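Local coordinates for putative Zn-dependent exopeptidase (Bacteroides vulgatus ATCC 8482, PDB 3GUX), which probably removes residues from the amino ends of peptides as a zinc-dependent aminopeptidase of the M28 family, at residues Glu215-Arg220 with Val257-Arg262; Ala196-Leu201 with Arg223-Lys228; Tyr30-Val35 with Val136-Ala141; Gly89-Glu94 with Arg142-Glu147; Tyr68-Asp73 with Ser182-Arg187. All blocks are in the same frame, centred on the assembly; numbering follows the deposited sequence.

Contact 1 (Glu215-Arg220 with Val257-Arg262); sequences EGYSAR and VNKLAR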
# COMPACT_ATOMS: atom_id res chain seq x y z
N GLU A 215 6.46 12.23 6.24
CA GLU A 215 6.91 11.26 7.23
C GLU A 215 8.43 11.26 7.25
O GLU A 215 9.08 11.32 6.17
CB GLU A 215 6.32 9.88 6.92
CG GLU A 215 6.64 8.81 7.96
CD GLU A 215 8.01 8.18 7.75
OE1 GLU A 215 8.41 7.98 6.58
OE2 GLU A 215 8.68 7.88 8.74
N GLY A 216 8.99 11.20 8.46
CA GLY A 216 10.44 11.33 8.67
C GLY A 216 11.37 10.48 7.83
O GLY A 216 12.29 11.01 7.21
N TYR A 217 11.17 9.16 7.84
CA TYR A 217 12.03 8.26 7.06
C TYR A 217 11.88 8.53 5.56
O TYR A 217 12.89 8.68 4.84
CB TYR A 217 11.79 6.79 7.42
CG TYR A 217 12.80 5.86 6.81
CD1 TYR A 217 13.98 5.54 7.47
CD2 TYR A 217 12.57 5.29 5.56
CE1 TYR A 217 14.94 4.69 6.87
CE2 TYR A 217 13.49 4.45 4.96
CZ TYR A 217 14.65 4.13 5.62
OH TYR A 217 15.53 3.30 4.98
N SER A 218 10.63 8.64 5.10
CA SER A 218 10.35 8.96 3.71
C SER A 218 11.06 10.27 3.26
O SER A 218 11.59 10.33 2.16
CB SER A 218 8.84 9.09 3.46
OG SER A 218 8.09 7.89 3.79
N ALA A 219 11.08 11.27 4.14
CA ALA A 219 11.65 12.59 3.88
C ALA A 219 13.17 12.60 3.85
O ALA A 219 13.76 13.60 3.46
CB ALA A 219 11.15 13.57 4.92
N ARG A 220 13.85 11.55 4.32
CA ARG A 220 15.31 11.49 4.16
C ARG A 220 15.75 10.42 3.15
O ARG A 220 16.88 10.42 2.73
CB ARG A 220 16.02 11.34 5.50
CG ARG A 220 15.87 10.05 6.19
CD ARG A 220 16.72 10.09 7.45
NE ARG A 220 16.62 8.80 8.11
CZ ARG A 220 17.40 7.74 7.88
NH1 ARG A 220 18.41 7.78 7.01
NH2 ARG A 220 17.19 6.62 8.55
N VAL A 257 11.29 -2.16 2.67
CA VAL A 257 11.28 -2.02 1.19
C VAL A 257 12.51 -1.30 0.69
O VAL A 257 13.26 -1.79 -0.18
CB VAL A 257 9.99 -1.27 0.69
CG1 VAL A 257 10.23 -0.63 -0.63
CG2 VAL A 257 8.79 -2.22 0.63
N ASN A 258 12.75 -0.13 1.27
CA ASN A 258 13.92 0.66 0.92
C ASN A 258 15.29 -0.01 1.22
O ASN A 258 16.29 0.26 0.54
CB ASN A 258 13.83 2.01 1.64
CG ASN A 258 14.97 2.93 1.32
OD1 ASN A 258 15.62 3.48 2.22
ND2 ASN A 258 15.27 3.08 0.03
N LYS A 259 15.33 -0.89 2.21
CA LYS A 259 16.60 -1.48 2.63
C LYS A 259 16.88 -2.85 2.05
O LYS A 259 17.86 -3.04 1.35
CB LYS A 259 16.65 -1.48 4.13
CG LYS A 259 16.92 -0.09 4.65
CD LYS A 259 16.86 -0.05 6.17
CE LYS A 259 17.60 1.18 6.68
NZ LYS A 259 17.67 1.19 8.15
N LEU A 260 16.03 -3.82 2.34
CA LEU A 260 16.26 -5.16 1.82
C LEU A 260 16.06 -5.21 0.26
O LEU A 260 16.77 -5.94 -0.46
CB LEU A 260 15.43 -6.15 2.63
N ALA A 261 15.18 -4.36 -0.27
CA ALA A 261 14.87 -4.33 -1.71
C ALA A 261 15.42 -3.11 -2.49
O ALA A 261 15.42 -3.14 -3.71
CB ALA A 261 13.37 -4.40 -1.87
N ARG A 262 15.94 -2.11 -1.76
CA ARG A 262 16.37 -0.75 -2.21
C ARG A 262 15.69 0.16 -3.17
O ARG A 262 16.28 0.66 -4.16
CB ARG A 262 17.87 -0.40 -2.10
CG ARG A 262 18.86 -1.25 -2.77
CD ARG A 262 19.04 -2.52 -1.99
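Tyr217 reaches across to helix 253-260 and donates its phenol to Asn258, the OH lying 2.8 Å from Asn258 OD1. The phenol arrives in the carbonyl plane, on a lone pair, with a C=O...donor angle of 133°. Ring and amide planes stand 70° apart, and OD1 sits at the ring edge. Lys259 comes in beside the same hydroxyl with its methylene chain; CE lies 3.4 Å from Tyr217 OH, and the touch is made by its carbons CG, CD and CE. A phenylalanine in place of Tyr217 would probably leave Asn258 OD1 without this donor and would take away the oxygen against which Lys259 CE rests. Asn258 has a second, weak tie through ND2 to Ile263 O.

One shell out, Glu215 fixes the turn from which the tyrosine springs. Its OE2 accepts from Tyr217 N at 2.9 Å, from above the carboxylate plane, while OE1 takes both Ser218 N at 2.7 Å and Ser218 OG at 2.8 Å. His254 NE2 and Thr250 N also bind this carboxylate, and Ser218 OG goes on to Asp267 N, so the turn is tied both to helix 253-260 and to strand 265-269. A side chain ahead of a helix that accepts from backbone N-H groups of the turn leading into it is typical of N-terminal helix capping; here it serves helix 218-221.

Contact 2 (Ala196-Leu201 with Arg223-Lys228); sequences ARYGIL and RSEMKK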
# COMPACT_ATOMS: atom_id res chain seq x y z
N ALA A 196 11.70 -1.31 -8.61
CA ALA A 196 10.65 -0.36 -8.95
C ALA A 196 11.29 1.02 -8.85
O ALA A 196 12.24 1.21 -8.09
CB ALA A 196 9.49 -0.48 -8.01
N ARG A 197 10.81 1.98 -9.63
CA ARG A 197 11.32 3.35 -9.63
C ARG A 197 11.24 3.89 -8.21
O ARG A 197 12.19 4.47 -7.69
CB ARG A 197 10.54 4.20 -10.63
CG ARG A 197 10.96 5.65 -10.75
CD ARG A 197 10.15 6.35 -11.83
NE ARG A 197 10.49 5.84 -13.16
CZ ARG A 197 9.92 6.20 -14.31
NH1 ARG A 197 8.92 7.08 -14.34
NH2 ARG A 197 10.34 5.65 -15.45
N TYR A 198 10.08 3.72 -7.59
CA TYR A 198 9.89 4.07 -6.19
C TYR A 198 8.66 3.35 -5.76
O TYR A 198 8.01 2.71 -6.59
CB TYR A 198 9.76 5.58 -5.99
CG TYR A 198 8.60 6.22 -6.72
CD1 TYR A 198 7.34 6.30 -6.13
CD2 TYR A 198 8.77 6.76 -7.98
CE1 TYR A 198 6.28 6.90 -6.82
CE2 TYR A 198 7.73 7.36 -8.67
CZ TYR A 198 6.49 7.42 -8.09
OH TYR A 198 5.49 8.01 -8.79
N GLY A 199 8.36 3.42 -4.47
CA GLY A 199 7.19 2.79 -3.88
C GLY A 199 6.34 3.75 -3.08
O GLY A 199 6.83 4.76 -2.61
N ILE A 200 5.03 3.45 -2.99
CA ILE A 200 4.12 4.24 -2.17
C ILE A 200 3.45 3.26 -1.21
O ILE A 200 2.83 2.31 -1.64
CB ILE A 200 3.02 4.98 -2.95
CG1 ILE A 200 3.61 5.89 -4.03
CG2 ILE A 200 2.17 5.80 -1.99
CD1 ILE A 200 2.58 6.65 -4.85
N LEU A 201 3.61 3.49 0.09
CA LEU A 201 2.97 2.72 1.11
C LEU A 201 1.79 3.51 1.63
O LEU A 201 1.94 4.70 1.97
CB LEU A 201 3.94 2.41 2.26
CG LEU A 201 3.38 1.73 3.51
CD1 LEU A 201 2.82 0.31 3.24
CD2 LEU A 201 4.47 1.69 4.61
N ARG A 223 12.64 12.05 -0.66
CA ARG A 223 12.06 13.41 -0.70
C ARG A 223 11.44 13.73 -2.02
O ARG A 223 10.31 14.15 -2.08
CB ARG A 223 13.07 14.53 -0.46
CG ARG A 223 13.57 14.60 0.91
CD ARG A 223 14.32 15.90 1.25
NE ARG A 223 13.39 17.04 1.34
CZ ARG A 223 12.56 17.28 2.37
NH1 ARG A 223 12.50 16.47 3.42
NH2 ARG A 223 11.77 18.35 2.34
N SER A 224 12.22 13.57 -3.07
CA SER A 224 11.82 13.83 -4.44
C SER A 224 10.45 13.21 -4.74
O SER A 224 9.50 13.89 -5.11
CB SER A 224 12.91 13.28 -5.38
OG SER A 224 12.44 13.25 -6.71
N GLU A 225 10.34 11.93 -4.43
CA GLU A 225 9.11 11.19 -4.67
C GLU A 225 7.99 11.67 -3.75
O GLU A 225 6.87 11.89 -4.20
CB GLU A 225 9.35 9.70 -4.50
CG GLU A 225 10.44 9.12 -5.40
CD GLU A 225 11.88 9.33 -4.89
OE1 GLU A 225 12.07 9.96 -3.82
OE2 GLU A 225 12.82 8.86 -5.57
N MSE A 226 8.29 11.88 -2.49
CA MSE A 226 7.28 12.36 -1.55
C MSE A 226 6.75 13.76 -1.95
O MSE A 226 5.53 13.99 -2.04
CB MSE A 226 7.90 12.40 -0.18
CG MSE A 226 7.02 12.76 0.96
SE MSE A 226 8.15 13.06 2.48
CE MSE A 226 9.21 14.60 1.83
N LYS A 227 7.68 14.69 -2.23
CA LYS A 227 7.31 16.05 -2.61
C LYS A 227 6.43 16.06 -3.86
O LYS A 227 5.55 16.92 -4.00
CB LYS A 227 8.58 16.92 -2.80
N LYS A 228 6.69 15.10 -4.77
CA LYS A 228 5.93 14.94 -6.01
C LYS A 228 4.48 14.59 -5.73
O LYS A 228 3.56 15.15 -6.33
CB LYS A 228 6.57 13.82 -6.84
CG LYS A 228 5.99 13.62 -8.23
CD LYS A 228 6.36 12.26 -8.81
CE LYS A 228 7.86 12.05 -8.94
NZ LYS A 228 8.16 10.77 -9.63
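Tyr198 and Glu225 form the close half of this contact, where strand 198-203 meets helix 223-236. The aliphatic part of Glu225 is pressed on the root of the tyrosine: CG lies 3.7 Å from Tyr198 CB and equally near Tyr198 CG. Glu225 CB stands over one face of the ring, 4.1 Å above its plane and offset toward the rim, while Ile200 CG1 of the same strand meets the edge. With chi1 at 60°, Tyr198 CG lies between its own backbone N and carbonyl carbon, which turns the ring so that a face is presented to Glu225 CB.

The other half is looser and polar. Lys228, bent at chi3, brings NZ obliquely to 3.6 Å from Tyr198 CE2, but no bond joins the pair; NZ is also 3.9 Å from Tyr198 OH. What unites them is Glu313, close to the C-terminus: its OE2 takes a salt bridge from Lys228 NZ and a hydrogen bond from Tyr198 OH, and its OE1 a salt bridge from Arg197 NH1. The carboxylate thus probably offsets the two positive charges, whose Arg197 NH1 and Lys228 NZ are 6.0 Å apart, and links strand, helix and chain end through one anion.

Contact 3 (Tyr30-Val35 with Val136-Ala141); sequences YQYIQV and VLLEIA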
# COMPACT_ATOMS: atom_id res chain seq x y z
N TYR A 30 -14.47 2.13 -0.08
CA TYR A 30 -15.17 2.00 1.20
C TYR A 30 -15.73 0.59 1.38
O TYR A 30 -15.57 -0.01 2.45
CB TYR A 30 -16.30 3.05 1.30
CG TYR A 30 -16.98 3.12 2.65
CD1 TYR A 30 -17.98 2.24 3.00
CD2 TYR A 30 -16.58 4.07 3.59
CE1 TYR A 30 -18.56 2.31 4.24
CE2 TYR A 30 -17.18 4.16 4.81
CZ TYR A 30 -18.16 3.29 5.14
OH TYR A 30 -18.75 3.36 6.38
N GLN A 31 -16.38 0.05 0.35
CA GLN A 31 -16.91 -1.30 0.42
C GLN A 31 -15.84 -2.40 0.58
O GLN A 31 -16.07 -3.39 1.30
CB GLN A 31 -17.80 -1.59 -0.79
CG GLN A 31 -19.06 -0.72 -0.85
CD GLN A 31 -19.89 -0.73 0.44
OE1 GLN A 31 -20.47 0.28 0.80
NE2 GLN A 31 -19.93 -1.88 1.14
N TYR A 32 -14.69 -2.22 -0.08
CA TYR A 32 -13.58 -3.16 0.09
C TYR A 32 -13.06 -3.10 1.53
O TYR A 32 -12.66 -4.10 2.07
CB TYR A 32 -12.43 -2.92 -0.91
CG TYR A 32 -12.83 -2.96 -2.37
CD1 TYR A 32 -13.73 -3.92 -2.86
CD2 TYR A 32 -12.29 -2.07 -3.27
CE1 TYR A 32 -14.09 -3.94 -4.21
CE2 TYR A 32 -12.63 -2.10 -4.60
CZ TYR A 32 -13.53 -3.03 -5.06
OH TYR A 32 -13.86 -3.03 -6.37
N ILE A 33 -13.10 -1.92 2.14
CA ILE A 33 -12.73 -1.80 3.53
C ILE A 33 -13.75 -2.54 4.41
O ILE A 33 -13.36 -3.32 5.30
CB ILE A 33 -12.57 -0.35 3.97
CG1 ILE A 33 -11.41 0.27 3.19
CG2 ILE A 33 -12.38 -0.30 5.52
CD1 ILE A 33 -11.26 1.77 3.24
N GLN A 34 -15.04 -2.32 4.14
CA GLN A 34 -16.09 -2.94 4.92
C GLN A 34 -16.05 -4.49 4.82
O GLN A 34 -16.26 -5.18 5.81
CB GLN A 34 -17.44 -2.37 4.49
CG GLN A 34 -18.63 -2.96 5.25
CD GLN A 34 -18.61 -2.58 6.70
OE1 GLN A 34 -18.80 -1.42 7.04
NE2 GLN A 34 -18.36 -3.56 7.58
N VAL A 35 -15.77 -5.03 3.63
CA VAL A 35 -15.69 -6.50 3.46
C VAL A 35 -14.54 -7.10 4.27
O VAL A 35 -14.65 -8.20 4.78
CB VAL A 35 -15.55 -6.90 1.96
CG1 VAL A 35 -15.24 -8.37 1.83
CG2 VAL A 35 -16.83 -6.51 1.17
N VAL A 136 -8.02 1.02 -0.58
CA VAL A 136 -7.68 2.00 -1.59
C VAL A 136 -6.92 1.32 -2.74
O VAL A 136 -7.17 1.59 -3.91
CB VAL A 136 -6.81 3.09 -1.00
CG1 VAL A 136 -6.23 3.94 -2.11
CG2 VAL A 136 -7.58 3.93 -0.04
N LEU A 137 -6.00 0.43 -2.42
CA LEU A 137 -5.22 -0.26 -3.45
C LEU A 137 -6.05 -1.21 -4.33
O LEU A 137 -5.77 -1.36 -5.53
CB LEU A 137 -4.00 -0.96 -2.83
CG LEU A 137 -2.92 -0.00 -2.29
CD1 LEU A 137 -1.70 -0.76 -1.75
CD2 LEU A 137 -2.49 1.02 -3.36
N LEU A 138 -7.06 -1.86 -3.74
CA LEU A 138 -7.95 -2.73 -4.51
C LEU A 138 -8.70 -1.89 -5.52
O LEU A 138 -8.82 -2.28 -6.67
CB LEU A 138 -8.94 -3.47 -3.61
CG LEU A 138 -8.42 -4.64 -2.75
CD1 LEU A 138 -9.47 -5.11 -1.75
CD2 LEU A 138 -7.96 -5.80 -3.62
N GLU A 139 -9.19 -0.72 -5.09
CA GLU A 139 -9.90 0.18 -6.00
C GLU A 139 -8.94 0.67 -7.07
O GLU A 139 -9.34 0.79 -8.22
CB GLU A 139 -10.58 1.35 -5.27
CG GLU A 139 -11.13 2.44 -6.18
CD GLU A 139 -12.20 1.95 -7.18
OE1 GLU A 139 -12.70 0.80 -7.10
OE2 GLU A 139 -12.56 2.76 -8.04
N ILE A 140 -7.68 0.96 -6.73
CA ILE A 140 -6.68 1.33 -7.76
C ILE A 140 -6.46 0.16 -8.75
O ILE A 140 -6.38 0.38 -9.96
CB ILE A 140 -5.38 1.85 -7.14
CG1 ILE A 140 -5.64 3.20 -6.47
CG2 ILE A 140 -4.27 1.99 -8.21
CD1 ILE A 140 -4.53 3.72 -5.64
N ALA A 141 -6.44 -1.07 -8.24
CA ALA A 141 -6.31 -2.27 -9.07
C ALA A 141 -7.43 -2.36 -10.11
O ALA A 141 -7.19 -2.57 -11.30
CB ALA A 141 -6.30 -3.54 -8.19
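Tyr32 lies against Leu138 and Glu139 where helix 26-37 packs against helix 131-146 in the layered alpha/beta fold of this M28-family protein. Helix 131-146 rests with its Leu137 and Ala141 on strand 152-158 of the central sheet; helix 26-37 lies over helix 131-146, with Ile33 touching Leu299 of helix 296-311.

Apolar contact comes first. The tyrosine ring, carried toward helix 131-146 with CG anti to the carbonyl carbon (chi1 -57°), meets Leu138 obliquely: Leu138 CB is 3.6 Å from Tyr32 CD2. Leu138 CD1 reaches back to Tyr32 CB at 3.8 Å, so the leucine touches both the ring and its CB. Beyond these two, Tyr55 of helix 47-62 touches Tyr32, and Leu56 touches Leu138.

The second kind is van der Waals contact with polar groups. Tyr32 CE2 approaches the backbone at Glu139 N, 3.7 Å away, again obliquely, and the glutamate side chain crosses the tyrosine at about a right angle with the flat groups 30° apart.

The third kind is polar and lies outside the pair itself: one salt bridge and three hydrogen bonds hold buried Glu139. OE1 meets Arg142 NE in the salt bridge and Ser28 OG; OE2 takes Gln143 NE2 and Asp25 N just ahead of helix 26-37. Those bonds pin the carboxylate beside the phenol, with Glu139 OE1 3.8 Å from Tyr32 CE2.

Contact 4 (Gly89-Glu94 with Arg142-Glu147); sequences GAYKPE and RQIQKE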
# COMPACT_ATOMS: atom_id res chain seq x y z
N GLY A 89 0.09 -8.49 -6.55
CA GLY A 89 -0.61 -8.38 -7.83
C GLY A 89 0.18 -7.49 -8.78
O GLY A 89 0.37 -6.31 -8.50
N ALA A 90 0.64 -8.05 -9.90
CA ALA A 90 1.48 -7.34 -10.87
C ALA A 90 0.67 -6.99 -12.09
O ALA A 90 -0.14 -7.80 -12.54
CB ALA A 90 2.67 -8.21 -11.30
N TYR A 91 0.88 -5.78 -12.59
CA TYR A 91 0.29 -5.30 -13.84
C TYR A 91 1.42 -5.00 -14.80
O TYR A 91 2.45 -4.45 -14.39
CB TYR A 91 -0.55 -4.05 -13.60
CG TYR A 91 -1.81 -4.40 -12.89
CD1 TYR A 91 -2.90 -4.86 -13.59
CD2 TYR A 91 -1.90 -4.32 -11.51
CE1 TYR A 91 -4.07 -5.20 -12.96
CE2 TYR A 91 -3.06 -4.67 -10.86
CZ TYR A 91 -4.15 -5.11 -11.59
OH TYR A 91 -5.31 -5.47 -10.96
N LYS A 92 1.20 -5.34 -16.07
CA LYS A 92 2.20 -5.22 -17.11
C LYS A 92 3.50 -5.80 -16.58
O LYS A 92 4.47 -5.07 -16.40
CB LYS A 92 2.39 -3.76 -17.57
N PRO A 93 3.52 -7.13 -16.31
CA PRO A 93 4.77 -7.72 -15.80
C PRO A 93 5.95 -7.64 -16.78
O PRO A 93 7.09 -7.83 -16.37
CB PRO A 93 4.40 -9.18 -15.51
CG PRO A 93 2.92 -9.27 -15.70
CD PRO A 93 2.50 -8.15 -16.55
N GLU A 94 5.68 -7.37 -18.05
CA GLU A 94 6.72 -7.18 -19.05
C GLU A 94 7.60 -5.97 -18.76
O GLU A 94 8.81 -6.03 -18.97
CB GLU A 94 6.07 -7.00 -20.43
N ARG A 142 -8.66 -2.16 -9.64
CA ARG A 142 -9.84 -2.22 -10.47
C ARG A 142 -9.75 -1.18 -11.61
O ARG A 142 -10.12 -1.47 -12.74
CB ARG A 142 -11.08 -2.01 -9.60
CG ARG A 142 -12.41 -2.21 -10.37
CD ARG A 142 -13.64 -2.02 -9.50
NE ARG A 142 -13.90 -0.61 -9.17
CZ ARG A 142 -14.56 0.25 -9.93
NH1 ARG A 142 -15.05 -0.10 -11.13
NH2 ARG A 142 -14.73 1.51 -9.53
N GLN A 143 -9.25 0.01 -11.29
CA GLN A 143 -9.09 1.07 -12.27
C GLN A 143 -7.98 0.73 -13.25
O GLN A 143 -8.07 1.10 -14.43
CB GLN A 143 -8.79 2.40 -11.59
CG GLN A 143 -9.88 2.94 -10.67
CD GLN A 143 -11.14 3.37 -11.37
OE1 GLN A 143 -11.12 3.78 -12.55
NE2 GLN A 143 -12.24 3.30 -10.65
N ILE A 144 -6.91 0.09 -12.75
CA ILE A 144 -5.80 -0.33 -13.62
C ILE A 144 -6.36 -1.30 -14.64
O ILE A 144 -6.06 -1.19 -15.82
CB ILE A 144 -4.58 -0.93 -12.88
CG1 ILE A 144 -3.85 0.16 -12.09
CG2 ILE A 144 -3.61 -1.57 -13.89
CD1 ILE A 144 -2.74 -0.34 -11.20
N GLN A 145 -7.21 -2.23 -14.19
CA GLN A 145 -7.88 -3.15 -15.10
C GLN A 145 -8.64 -2.38 -16.18
O GLN A 145 -8.49 -2.72 -17.35
CB GLN A 145 -8.87 -4.06 -14.36
CG GLN A 145 -9.29 -5.27 -15.18
CD GLN A 145 -10.20 -6.20 -14.41
OE1 GLN A 145 -10.99 -5.78 -13.57
NE2 GLN A 145 -10.10 -7.47 -14.70
N LYS A 146 -9.42 -1.37 -15.82
CA LYS A 146 -10.20 -0.61 -16.82
C LYS A 146 -9.28 0.16 -17.78
O LYS A 146 -9.48 0.10 -18.99
CB LYS A 146 -11.20 0.36 -16.16
CG LYS A 146 -12.26 -0.34 -15.30
N GLU A 147 -8.27 0.84 -17.24
CA GLU A 147 -7.33 1.60 -18.07
C GLU A 147 -5.93 1.55 -17.45
O GLU A 147 -5.70 2.15 -16.39
CB GLU A 147 -7.81 3.03 -18.23
CG GLU A 147 -7.07 3.79 -19.32
CD GLU A 147 -7.61 5.17 -19.56
OE1 GLU A 147 -8.48 5.63 -18.79
OE2 GLU A 147 -7.16 5.79 -20.53
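Tyr91 of strand 81-91 offers one ring face to Ile144 of helix 131-146, and these two residues bury most of the surface. The ring takes the CG2 methyl of Ile144 in a CH-pi contact: CG2 is 3.6 Å from the centroid, 24° off the ring normal. It lies toward the rim, nearest to Tyr91 CD1 at 3.4 Å. In Ile144 the CG2 methyl is anti to the backbone N, while CG1 lies beside that N (chi1 -70°) and carries CD1 round to Tyr91 CD2 at 4.1 Å, so both branches touch the ring.

This is the helix-on-sheet layering of an alpha/beta fold: Tyr91 pairs through its backbone with Ile153 of the adjacent strand 152-158, and Ile144 also touches Ile153 as well as Tyr311 of helix 296-311.

Gln145 takes a smaller share, its backbone N 4.5 Å from Tyr91 CE1 in an oblique approach and its side chain leading away. The polar ends of Tyr91 and Gln145 go to backbone carbonyls at and just after the end of helix 47-62: Tyr91 OH is hydrogen-bonded to Phe63 O, and Gln145 NE2 gives a bond to Lys62 O.

Contact 5 (Tyr68-Asp73 with Ser182-Arg187); sequences YNQYAD and SQYWAR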
# COMPACT_ATOMS: atom_id res chain seq x y z
N TYR A 68 0.75 -13.33 -7.15
CA TYR A 68 1.82 -14.11 -6.56
C TYR A 68 1.52 -14.17 -5.07
O TYR A 68 1.44 -13.12 -4.43
CB TYR A 68 3.20 -13.52 -6.88
CG TYR A 68 3.58 -13.65 -8.35
N ASN A 69 1.27 -15.38 -4.55
CA ASN A 69 1.00 -15.62 -3.14
C ASN A 69 2.29 -16.13 -2.50
O ASN A 69 2.83 -17.14 -2.93
CB ASN A 69 -0.16 -16.59 -3.00
N GLN A 70 2.79 -15.45 -1.47
CA GLN A 70 4.10 -15.73 -0.83
C GLN A 70 3.97 -16.22 0.62
O GLN A 70 3.98 -15.45 1.59
CB GLN A 70 4.96 -14.46 -1.02
CG GLN A 70 6.27 -14.30 -0.26
CD GLN A 70 7.02 -13.00 -0.70
OE1 GLN A 70 6.92 -11.95 -0.05
NE2 GLN A 70 7.74 -13.08 -1.80
N TYR A 71 3.80 -17.53 0.77
CA TYR A 71 3.65 -18.17 2.09
C TYR A 71 4.95 -18.40 2.84
O TYR A 71 5.89 -18.92 2.27
CB TYR A 71 2.96 -19.51 1.96
CG TYR A 71 1.52 -19.40 1.57
CD1 TYR A 71 0.54 -19.17 2.53
CD2 TYR A 71 1.13 -19.54 0.26
CE1 TYR A 71 -0.79 -19.07 2.19
CE2 TYR A 71 -0.20 -19.45 -0.09
CZ TYR A 71 -1.15 -19.23 0.87
OH TYR A 71 -2.47 -19.15 0.51
N ALA A 72 4.97 -18.08 4.15
CA ALA A 72 6.20 -18.21 4.93
C ALA A 72 5.92 -18.35 6.42
O ALA A 72 4.98 -17.75 6.92
CB ALA A 72 7.05 -16.98 4.72
N ASP A 73 6.75 -19.12 7.11
CA ASP A 73 6.64 -19.25 8.55
C ASP A 73 7.51 -18.17 9.15
O ASP A 73 8.72 -18.26 9.12
CB ASP A 73 7.12 -20.62 9.06
CG ASP A 73 6.19 -21.75 8.70
OD1 ASP A 73 5.12 -21.53 8.11
OD2 ASP A 73 6.52 -22.89 9.03
N SER A 182 7.08 -7.58 5.32
CA SER A 182 7.86 -6.72 4.42
C SER A 182 9.36 -7.00 4.58
O SER A 182 10.11 -6.94 3.61
CB SER A 182 7.54 -5.25 4.61
OG SER A 182 7.88 -4.80 5.89
N GLN A 183 9.81 -7.26 5.81
CA GLN A 183 11.21 -7.67 6.01
C GLN A 183 11.47 -8.90 5.18
O GLN A 183 12.48 -8.99 4.53
CB GLN A 183 11.55 -7.98 7.48
CG GLN A 183 11.94 -6.76 8.28
CD GLN A 183 12.07 -7.04 9.77
OE1 GLN A 183 11.08 -7.00 10.51
NE2 GLN A 183 13.29 -7.24 10.22
N TYR A 184 10.54 -9.84 5.21
CA TYR A 184 10.65 -11.05 4.41
C TYR A 184 10.66 -10.69 2.93
O TYR A 184 11.58 -11.06 2.19
CB TYR A 184 9.50 -12.02 4.71
CG TYR A 184 9.63 -13.32 3.97
CD1 TYR A 184 10.36 -14.39 4.52
CD2 TYR A 184 9.06 -13.49 2.72
CE1 TYR A 184 10.48 -15.56 3.85
CE2 TYR A 184 9.19 -14.67 2.05
CZ TYR A 184 9.90 -15.69 2.61
OH TYR A 184 10.01 -16.86 1.92
N TRP A 185 9.67 -9.91 2.53
CA TRP A 185 9.53 -9.54 1.13
C TRP A 185 10.73 -8.77 0.59
O TRP A 185 11.24 -9.11 -0.44
CB TRP A 185 8.27 -8.72 0.88
CG TRP A 185 8.16 -8.33 -0.63
CD1 TRP A 185 7.68 -9.10 -1.64
CD2 TRP A 185 8.60 -7.10 -1.24
NE1 TRP A 185 7.78 -8.44 -2.85
CE2 TRP A 185 8.34 -7.21 -2.63
CE3 TRP A 185 9.18 -5.92 -0.76
CZ2 TRP A 185 8.63 -6.18 -3.55
CZ3 TRP A 185 9.47 -4.88 -1.69
CH2 TRP A 185 9.19 -5.03 -3.05
N ALA A 186 11.16 -7.71 1.29
CA ALA A 186 12.24 -6.88 0.78
C ALA A 186 13.49 -7.70 0.67
O ALA A 186 14.12 -7.68 -0.37
CB ALA A 186 12.46 -5.60 1.62
N ARG A 187 13.82 -8.49 1.71
CA ARG A 187 15.01 -9.35 1.71
C ARG A 187 15.07 -10.23 0.46
O ARG A 187 16.10 -10.27 -0.24
CB ARG A 187 15.07 -10.23 2.97
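Gln70 runs from strand 66-75 straight at helix 180-187, passing between Tyr184 and Trp185. From CB, CG is set anti to the backbone N, and the extended chain drives it to the edge of the Tyr184 ring, 3.7 Å from CE2. CD follows in the plane of that ring at 3.9 Å from Tyr184 CE2, with amide and ring planes 70° apart. At the tip the branches part. OE1 lies in the plane of the Trp185 ring at its edge, 3.4 Å from CD1, and is 3.6 Å from Trp185 CB; it also accepts a hydrogen bond from Asn86 ND2 on the adjacent strand. NE2 stays farther off, 4.0 Å from Trp185 CD1. A leucine here would probably rob Asn86 ND2 of its acceptor and disturb the fit beside Tyr184 and Trp185.

Two residues on, Ala72 completes the contact: its CB sits over one face of Tyr184 in a CH-pi contact, 3.9 Å from the centroid and 19° off the normal, displaced toward the rim.

Strand 68-73 and helix 182-187 meet at a closest axis distance of 10.6 Å, running at 117° to each other. The strand lies at the margin of the sheet, paired with strand 81-91, and helix 253-260 packs against helix 180-187, Val257 touching Trp185.

Contacts 3 and 4 are the buried ones; both use helix 131-146 and adjoin along it, Tyr32 OH nearing Arg142 CD. Contacts 1, 2 and 5 are only partly buried: they involve a tyrosine-asparagine bond in contact 1, a glutamate-centred charge cluster beside contact 2 and an amide among rings in contact 5, whereas contact 3 buries a multiply bonded carboxylate and contact 4 a CH-pi contact. Contact 1 touches contact 2 through Met226 against Ala219, and contact 5 through Ala261 on Ala186. Contacts 2, 4 and 5 each set a helix on one mixed sheet, contacts 4 and 5 on adjoining strands; contacts 1 and 3 each join helical parts and lie on opposite sides of the chain's centre from one another.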